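Local coordinates for capsule biosynthesis protein CapD proenzyme (Bacillus anthracis, PDB 3G9K) that cleaves the poly-gamma-D-glutamate capsule of the anthrax bacillus and, as a transpeptidase, links it through an amide bond to meso-diaminopimelic acid in the peptidoglycan, at residues R221-M229 / D295-K303; Q247-V257 / K270-D281. All coordinates share one frame; numbering follows the deposited sequence.

Contact 1. Residues R221-M229 / D295-K303; sequences RKPVKGNYM and DPNKMVSDK
N297 joins a short helical turn to strand 224-228 by lending its side-chain oxygen to the strand backbone. K225 N donates to N297 OD1 at 3.0 Å, nearly straight at the hydrogen (169°) but from above the amide plane, 41° out of it. The N297 side chain leaves with CG anti to its own carbonyl carbon (chi1 -73°), which brings the amide alongside the strand, while D295, at the N-cap, accepts from N297 N through OD1 and so holds the start of the turn.

Beside this bond lies a small apolar patch. V224 meets P296 through CG2, 4.0 Å from P296 CB, and V300 through CG1, 3.8 Å from V300 CG2. V300 CG2 also lies 4.3 Å from G226 CA.

Water fills in the rest. One molecule beside the direct bond donates to K225 O and N297 O; a second, farther along, accepts from N227 N and donates to V300 O. Two more bridge N227 ND2 to D302, one to the backbone N and one to OD2, though their bonds to ND2 are weak. The strand edge is thus met by the N297 amide oxygen, bridging waters and, at N227 O, the ammonium group of K250, which also pairs with D302 OD1: a polar seam with a modest apolar core that implies docking rather than sheet extension.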
# COMPACT_ATOMS: atom_id res chain seq x y z
N ARG A 221 -5.30 -2.74 16.17
CA ARG A 221 -6.68 -3.07 15.82
C ARG A 221 -6.73 -4.54 15.47
O ARG A 221 -5.71 -5.15 15.16
CB ARG A 221 -7.17 -2.22 14.65
CG ARG A 221 -7.02 -0.72 14.82
CD ARG A 221 -7.78 0.03 13.72
NE ARG A 221 -7.46 1.46 13.64
CZ ARG A 221 -7.93 2.40 14.44
NH1 ARG A 221 -8.82 2.10 15.40
NH2 ARG A 221 -7.54 3.67 14.29
N LYS A 222 -7.92 -5.12 15.61
CA LYS A 222 -8.15 -6.50 15.19
C LYS A 222 -8.36 -6.54 13.67
O LYS A 222 -9.12 -5.76 13.15
CB LYS A 222 -9.40 -7.08 15.88
CG LYS A 222 -9.07 -8.02 17.05
CD LYS A 222 -8.29 -9.29 16.58
CE LYS A 222 -6.97 -9.44 17.36
NZ LYS A 222 -6.25 -10.69 17.00
N PRO A 223 -7.68 -7.42 12.97
CA PRO A 223 -8.05 -7.52 11.54
C PRO A 223 -9.52 -7.88 11.31
O PRO A 223 -10.11 -8.59 12.13
CB PRO A 223 -7.12 -8.60 11.02
CG PRO A 223 -5.94 -8.57 11.96
CD PRO A 223 -6.56 -8.32 13.30
N VAL A 224 -10.11 -7.38 10.23
CA VAL A 224 -11.42 -7.86 9.76
C VAL A 224 -11.18 -9.30 9.32
O VAL A 224 -10.19 -9.59 8.64
CB VAL A 224 -11.99 -7.06 8.56
CG1 VAL A 224 -13.45 -7.50 8.26
CG2 VAL A 224 -11.96 -5.58 8.80
N LYS A 225 -12.09 -10.20 9.71
CA LYS A 225 -11.99 -11.62 9.35
C LYS A 225 -13.32 -12.10 8.78
O LYS A 225 -14.38 -11.92 9.37
CB LYS A 225 -11.53 -12.49 10.52
CG LYS A 225 -11.16 -13.95 10.13
CD LYS A 225 -12.36 -14.92 10.13
CE LYS A 225 -11.95 -16.29 9.58
NZ LYS A 225 -13.11 -17.15 9.16
N GLY A 226 -13.23 -12.68 7.58
CA GLY A 226 -14.35 -13.25 6.88
C GLY A 226 -13.88 -14.50 6.15
O GLY A 226 -12.83 -15.07 6.46
N ASN A 227 -14.71 -14.95 5.23
CA ASN A 227 -14.41 -16.09 4.38
C ASN A 227 -14.77 -15.73 2.94
O ASN A 227 -15.71 -14.95 2.68
CB ASN A 227 -15.20 -17.31 4.86
CG ASN A 227 -16.69 -17.15 4.72
OD1 ASN A 227 -17.22 -17.15 3.62
ND2 ASN A 227 -17.38 -17.01 5.83
N TYR A 228 -14.02 -16.31 2.00
CA TYR A 228 -14.29 -16.10 0.59
C TYR A 228 -13.67 -17.22 -0.20
O TYR A 228 -12.48 -17.48 -0.07
CB TYR A 228 -13.76 -14.73 0.16
CG TYR A 228 -13.52 -14.55 -1.30
CD1 TYR A 228 -14.57 -14.47 -2.21
CD2 TYR A 228 -12.22 -14.44 -1.79
CE1 TYR A 228 -14.31 -14.30 -3.59
CE2 TYR A 228 -11.96 -14.27 -3.14
CZ TYR A 228 -13.01 -14.22 -4.04
OH TYR A 228 -12.73 -14.04 -5.38
N MSE A 229 -14.49 -17.92 -0.98
CA MSE A 229 -14.02 -19.03 -1.82
C MSE A 229 -13.26 -20.10 -1.04
O MSE A 229 -12.28 -20.69 -1.54
CB MSE A 229 -13.18 -18.50 -2.99
CG MSE A 229 -14.00 -17.74 -4.01
SE MSE A 229 -15.12 -18.95 -5.07
CE MSE A 229 -13.74 -19.75 -6.19
N ASP A 295 -19.76 -3.86 14.34
CA ASP A 295 -18.77 -4.90 14.06
C ASP A 295 -18.36 -5.02 12.58
O ASP A 295 -19.21 -5.25 11.71
CB ASP A 295 -19.28 -6.25 14.56
CG ASP A 295 -18.16 -7.22 14.85
OD1 ASP A 295 -16.99 -6.92 14.52
OD2 ASP A 295 -18.47 -8.30 15.41
N PRO A 296 -17.06 -4.86 12.28
CA PRO A 296 -16.68 -5.06 10.88
C PRO A 296 -16.82 -6.53 10.43
O PRO A 296 -17.10 -6.78 9.27
CB PRO A 296 -15.22 -4.60 10.81
CG PRO A 296 -14.79 -4.28 12.19
CD PRO A 296 -15.91 -4.51 13.14
N ASN A 297 -16.64 -7.48 11.34
CA ASN A 297 -16.83 -8.89 11.00
C ASN A 297 -18.26 -9.21 10.58
O ASN A 297 -18.50 -10.08 9.73
CB ASN A 297 -16.44 -9.78 12.17
CG ASN A 297 -14.95 -9.86 12.39
OD1 ASN A 297 -14.16 -9.28 11.65
ND2 ASN A 297 -14.56 -10.60 13.42
N LYS A 298 -19.20 -8.50 11.19
CA LYS A 298 -20.60 -8.65 10.87
C LYS A 298 -20.90 -7.98 9.52
O LYS A 298 -21.78 -8.42 8.79
CB LYS A 298 -21.46 -8.10 12.01
CG LYS A 298 -21.20 -8.83 13.35
CD LYS A 298 -21.98 -8.25 14.55
CE LYS A 298 -21.53 -8.90 15.89
NZ LYS A 298 -22.66 -9.58 16.63
N MSE A 299 -20.14 -6.98 9.18
CA MSE A 299 -20.33 -6.30 7.89
C MSE A 299 -19.81 -7.10 6.69
O MSE A 299 -20.07 -6.74 5.54
CB MSE A 299 -19.67 -4.92 7.93
CG MSE A 299 -20.34 -3.93 8.87
SE MSE A 299 -19.51 -2.17 8.69
CE MSE A 299 -20.40 -1.57 7.07
N VAL A 300 -19.05 -8.16 6.91
CA VAL A 300 -18.51 -9.03 5.84
C VAL A 300 -19.07 -10.47 5.92
O VAL A 300 -18.60 -11.39 5.22
CB VAL A 300 -16.97 -9.05 5.90
CG1 VAL A 300 -16.41 -7.65 5.66
CG2 VAL A 300 -16.51 -9.58 7.24
N SER A 301 -20.07 -10.65 6.79
CA SER A 301 -20.71 -11.95 7.00
C SER A 301 -21.62 -12.31 5.82
O SER A 301 -22.19 -11.43 5.17
CB SER A 301 -21.56 -11.91 8.29
OG SER A 301 -22.67 -11.03 8.14
N ASP A 302 -21.77 -13.61 5.57
CA ASP A 302 -22.68 -14.08 4.52
C ASP A 302 -24.07 -13.43 4.62
O ASP A 302 -24.67 -13.07 3.61
CB ASP A 302 -22.84 -15.60 4.54
CG ASP A 302 -21.60 -16.33 4.06
OD1 ASP A 302 -20.90 -15.80 3.17
OD2 ASP A 302 -21.32 -17.44 4.58
N LYS A 303 -24.55 -13.26 5.85
CA LYS A 303 -25.90 -12.71 6.06
C LYS A 303 -25.97 -11.22 5.77
O LYS A 303 -26.97 -10.73 5.24
CB LYS A 303 -26.40 -13.02 7.48
CG LYS A 303 -27.12 -14.40 7.61
CD LYS A 303 -28.25 -14.35 8.64
CE LYS A 303 -28.83 -15.73 8.98
NZ LYS A 303 -30.13 -15.63 9.74
O HOH W 1 -17.12 -12.31 9.52
O HOH W 2 -17.34 -13.67 5.36
O HOH W 3 -20.22 -15.52 7.07
O HOH W 4 -19.77 -17.97 6.72

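Contact 2. Residues Q247-V257 / K270-D281; sequences QMLKLAEKKEV and KMEEISRIAYQD
A roughly antiparallel helical hairpin brings these segments together: the axes of 247-254 and 270-281 pass 9.3 Å apart, with 141° between their directions. M248 supplies a knob, seated in a hole made by I274, S275, A278 and Y279. Its chain runs out straight and then bends at the selenium (chi3 57°), which lays CE against S275 CB at 3.6 Å, while CG presses tightly on A278 CB at 3.5 Å. The selenium of this selenomethionine lies at the edge of the Y279 ring, in its plane, 5.2 Å from the centroid, a Met-aromatic contact. Y279 continues beyond the hairpin, its ring stacked on F59 of the other CapD chain and its hydroxyl bonded to N80 O of that chain.

In this gamma-glutamyltransferase family member, of the Ntn-hydrolase clan, the first helix also lies against strand 219-228, L249 and E253 touching Y228. I274 answers from the second helix with two branches. CG2, anti to the backbone N, touches L251 CB at 3.5 Å as the side chains run alongside in opposite senses; CD1 reaches between A252 and V257, 3.7 Å from V257 CG1. A Schellman motif, with E256 at positive phi, ends the first helix; V257 just beyond it turns its side chain toward the second, where CG2 meets M271 CE at 3.6 Å, roughly perpendicular to it.

Polar groups close both ends. Q247, though buried, is satisfied: a water donates to Q247 OE1 and A278 O, and Q247 NE2 bonds to M299 O, while nearby D281 OD2 bonds to Y304. At the other end a water links K255 O to K270 NZ, which also pairs with D260.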
# COMPACT_ATOMS: atom_id res chain seq x y z
N GLN A 247 -16.55 -7.51 1.05
CA GLN A 247 -17.90 -7.42 0.51
C GLN A 247 -17.96 -7.61 -1.01
O GLN A 247 -18.78 -8.39 -1.53
CB GLN A 247 -18.52 -6.06 0.86
CG GLN A 247 -18.86 -5.89 2.32
CD GLN A 247 -19.33 -4.49 2.66
OE1 GLN A 247 -19.11 -3.54 1.91
NE2 GLN A 247 -20.02 -4.36 3.82
N MSE A 248 -17.11 -6.89 -1.71
CA MSE A 248 -17.03 -6.99 -3.17
C MSE A 248 -16.60 -8.38 -3.65
O MSE A 248 -17.16 -8.89 -4.62
CB MSE A 248 -16.10 -5.92 -3.73
CG MSE A 248 -16.68 -4.52 -3.72
SE MSE A 248 -15.54 -3.16 -4.47
CE MSE A 248 -15.25 -3.89 -6.23
N LEU A 249 -15.59 -8.96 -2.99
CA LEU A 249 -15.18 -10.32 -3.30
C LEU A 249 -16.35 -11.29 -3.10
O LEU A 249 -16.59 -12.14 -3.94
CB LEU A 249 -13.99 -10.75 -2.44
CG LEU A 249 -12.63 -10.06 -2.70
CD1 LEU A 249 -11.66 -10.43 -1.59
CD2 LEU A 249 -12.03 -10.43 -4.10
N LYS A 250 -17.03 -11.16 -1.96
CA LYS A 250 -18.14 -12.05 -1.62
C LYS A 250 -19.34 -11.85 -2.55
O LYS A 250 -19.92 -12.83 -3.03
CB LYS A 250 -18.52 -11.90 -0.16
CG LYS A 250 -17.48 -12.44 0.80
CD LYS A 250 -17.95 -12.33 2.23
CE LYS A 250 -18.98 -13.42 2.56
NZ LYS A 250 -18.39 -14.78 2.77
N LEU A 251 -19.69 -10.60 -2.83
CA LEU A 251 -20.65 -10.26 -3.89
C LEU A 251 -20.30 -10.87 -5.27
O LEU A 251 -21.18 -11.40 -5.95
CB LEU A 251 -20.81 -8.74 -4.00
CG LEU A 251 -21.68 -8.08 -2.91
CD1 LEU A 251 -21.49 -6.55 -2.83
CD2 LEU A 251 -23.16 -8.44 -3.17
N ALA A 252 -19.02 -10.80 -5.69
CA ALA A 252 -18.61 -11.36 -6.98
C ALA A 252 -18.69 -12.89 -7.00
O ALA A 252 -19.07 -13.48 -8.01
CB ALA A 252 -17.19 -10.87 -7.34
N GLU A 253 -18.34 -13.53 -5.88
CA GLU A 253 -18.52 -14.97 -5.71
C GLU A 253 -20.01 -15.37 -5.87
O GLU A 253 -20.34 -16.27 -6.65
CB GLU A 253 -18.04 -15.40 -4.33
CG GLU A 253 -18.35 -16.86 -4.00
CD GLU A 253 -17.63 -17.37 -2.78
OE1 GLU A 253 -17.18 -16.55 -1.93
OE2 GLU A 253 -17.53 -18.62 -2.67
N LYS A 254 -20.88 -14.70 -5.12
CA LYS A 254 -22.31 -15.06 -5.05
C LYS A 254 -23.02 -14.82 -6.36
O LYS A 254 -23.87 -15.60 -6.78
CB LYS A 254 -23.01 -14.24 -3.97
CG LYS A 254 -24.40 -14.74 -3.67
CD LYS A 254 -25.04 -14.04 -2.50
CE LYS A 254 -26.44 -14.64 -2.23
NZ LYS A 254 -27.35 -13.60 -1.71
N LYS A 255 -22.68 -13.71 -7.00
CA LYS A 255 -23.28 -13.36 -8.27
C LYS A 255 -22.60 -14.08 -9.43
O LYS A 255 -22.99 -13.93 -10.58
CB LYS A 255 -23.26 -11.84 -8.43
CG LYS A 255 -23.95 -11.15 -7.25
CD LYS A 255 -24.33 -9.72 -7.57
CE LYS A 255 -24.63 -8.92 -6.31
NZ LYS A 255 -25.79 -8.02 -6.53
N GLU A 256 -21.59 -14.89 -9.12
CA GLU A 256 -20.91 -15.72 -10.13
C GLU A 256 -20.52 -14.94 -11.38
O GLU A 256 -20.71 -15.40 -12.51
CB GLU A 256 -21.80 -16.90 -10.53
CG GLU A 256 -22.08 -17.85 -9.39
CD GLU A 256 -23.06 -18.93 -9.79
OE1 GLU A 256 -24.13 -18.59 -10.36
OE2 GLU A 256 -22.76 -20.12 -9.54
N VAL A 257 -19.96 -13.74 -11.16
CA VAL A 257 -19.57 -12.88 -12.27
C VAL A 257 -18.48 -13.50 -13.12
O VAL A 257 -18.32 -13.14 -14.28
CB VAL A 257 -19.08 -11.52 -11.78
CG1 VAL A 257 -20.22 -10.77 -11.16
CG2 VAL A 257 -17.92 -11.68 -10.79
N LYS A 270 -21.30 -5.84 -14.54
CA LYS A 270 -21.62 -6.54 -13.31
C LYS A 270 -20.67 -6.14 -12.18
O LYS A 270 -21.00 -6.23 -11.04
CB LYS A 270 -21.59 -8.05 -13.55
CG LYS A 270 -22.87 -8.63 -14.16
CD LYS A 270 -22.80 -10.12 -14.32
CE LYS A 270 -24.17 -10.77 -14.55
NZ LYS A 270 -24.14 -12.24 -14.53
N MSE A 271 -19.40 -5.80 -12.53
CA MSE A 271 -18.41 -5.33 -11.56
C MSE A 271 -18.75 -3.91 -11.11
O MSE A 271 -18.58 -3.57 -9.93
CB MSE A 271 -16.99 -5.39 -12.13
CG MSE A 271 -16.32 -6.76 -12.01
SE MSE A 271 -16.24 -7.41 -10.16
CE MSE A 271 -15.41 -9.13 -10.51
N GLU A 272 -19.34 -3.11 -12.04
CA GLU A 272 -19.69 -1.76 -11.70
C GLU A 272 -20.78 -1.81 -10.69
O GLU A 272 -20.85 -1.00 -9.83
CB GLU A 272 -20.21 -1.01 -12.91
CG GLU A 272 -20.48 0.45 -12.69
CD GLU A 272 -21.82 0.77 -12.04
OE1 GLU A 272 -22.77 0.03 -12.25
OE2 GLU A 272 -21.90 1.77 -11.33
N GLU A 273 -21.66 -2.77 -10.84
CA GLU A 273 -22.80 -2.88 -9.95
C GLU A 273 -22.33 -3.25 -8.54
O GLU A 273 -22.70 -2.60 -7.58
CB GLU A 273 -23.81 -3.90 -10.50
CG GLU A 273 -24.44 -3.48 -11.85
CD GLU A 273 -25.08 -4.66 -12.60
OE1 GLU A 273 -25.67 -5.54 -11.94
OE2 GLU A 273 -25.02 -4.69 -13.85
N ILE A 274 -21.47 -4.28 -8.46
CA ILE A 274 -20.93 -4.77 -7.18
C ILE A 274 -20.15 -3.69 -6.42
O ILE A 274 -20.26 -3.58 -5.20
CB ILE A 274 -20.03 -6.03 -7.39
CG1 ILE A 274 -20.87 -7.23 -7.82
CG2 ILE A 274 -19.26 -6.38 -6.11
CD1 ILE A 274 -20.08 -8.40 -8.38
N SER A 275 -19.37 -2.89 -7.15
CA SER A 275 -18.57 -1.84 -6.53
C SER A 275 -19.42 -0.67 -6.03
O SER A 275 -19.16 -0.15 -4.96
CB SER A 275 -17.47 -1.34 -7.47
OG SER A 275 -17.99 -0.87 -8.68
N ARG A 276 -20.43 -0.24 -6.78
CA ARG A 276 -21.24 0.88 -6.26
C ARG A 276 -22.10 0.42 -5.08
O ARG A 276 -22.25 1.15 -4.13
CB ARG A 276 -22.03 1.60 -7.36
CG ARG A 276 -23.13 0.82 -7.98
CD ARG A 276 -24.32 1.71 -8.43
NE ARG A 276 -25.36 0.79 -8.85
CZ ARG A 276 -25.53 0.34 -10.10
NH1 ARG A 276 -24.80 0.81 -11.10
NH2 ARG A 276 -26.48 -0.55 -10.36
N ILE A 277 -22.58 -0.82 -5.09
CA ILE A 277 -23.26 -1.35 -3.90
C ILE A 277 -22.36 -1.22 -2.68
O ILE A 277 -22.72 -0.62 -1.69
CB ILE A 277 -23.67 -2.83 -4.05
CG1 ILE A 277 -24.82 -2.97 -5.06
CG2 ILE A 277 -24.15 -3.37 -2.71
CD1 ILE A 277 -25.13 -4.42 -5.45
N ALA A 278 -21.16 -1.79 -2.77
CA ALA A 278 -20.24 -1.77 -1.65
C ALA A 278 -19.80 -0.36 -1.27
O ALA A 278 -19.74 -0.03 -0.08
CB ALA A 278 -19.03 -2.65 -1.95
N TYR A 279 -19.49 0.48 -2.26
CA TYR A 279 -19.07 1.86 -1.97
C TYR A 279 -20.20 2.63 -1.28
O TYR A 279 -19.95 3.42 -0.37
CB TYR A 279 -18.65 2.61 -3.23
CG TYR A 279 -17.23 2.32 -3.70
CD1 TYR A 279 -16.35 3.36 -4.00
CD2 TYR A 279 -16.77 1.00 -3.86
CE1 TYR A 279 -15.06 3.10 -4.44
CE2 TYR A 279 -15.47 0.74 -4.30
CZ TYR A 279 -14.63 1.78 -4.60
OH TYR A 279 -13.34 1.53 -5.05
N GLN A 280 -21.43 2.38 -1.72
CA GLN A 280 -22.60 2.96 -1.06
C GLN A 280 -22.65 2.60 0.43
O GLN A 280 -22.72 3.47 1.30
CB GLN A 280 -23.88 2.50 -1.74
CG GLN A 280 -24.16 3.21 -3.05
CD GLN A 280 -25.48 2.78 -3.68
OE1 GLN A 280 -26.21 1.94 -3.12
NE2 GLN A 280 -25.79 3.34 -4.84
N ASP A 281 -22.61 1.29 0.69
CA ASP A 281 -22.60 0.74 2.05
C ASP A 281 -21.53 1.38 2.95
O ASP A 281 -21.75 1.59 4.14
CB ASP A 281 -22.37 -0.78 1.97
CG ASP A 281 -23.02 -1.52 3.11
OD1 ASP A 281 -24.18 -1.93 2.96
OD2 ASP A 281 -22.36 -1.72 4.15
O HOH W 5 -18.15 -1.08 2.28
O HOH W 6 -24.87 -12.37 -11.85

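Overall arrangement
Contacts 1 and 2 lie about 15 Å apart, centre to centre, and helix 242-254 connects them. One of its faces packs on helix 264-284; from another, K250 NZ reaches back to contact 1, 2.7 Å from D302 OD1 in a salt bridge and 2.7 Å from N227 O in a probable hydrogen bond. Packing of Y228 CE1 on L249 O, at 3.2 Å, adds a second link. Segment 295-303 follows helix 264-284 in sequence, so the chain leaves the hairpin and returns to the strand. This chain is the N-terminal piece of a single precursor; both contacts border the other piece, through Y228 and Y279 respectively. As in relatives, the catalytic threonine probably begins that second chain.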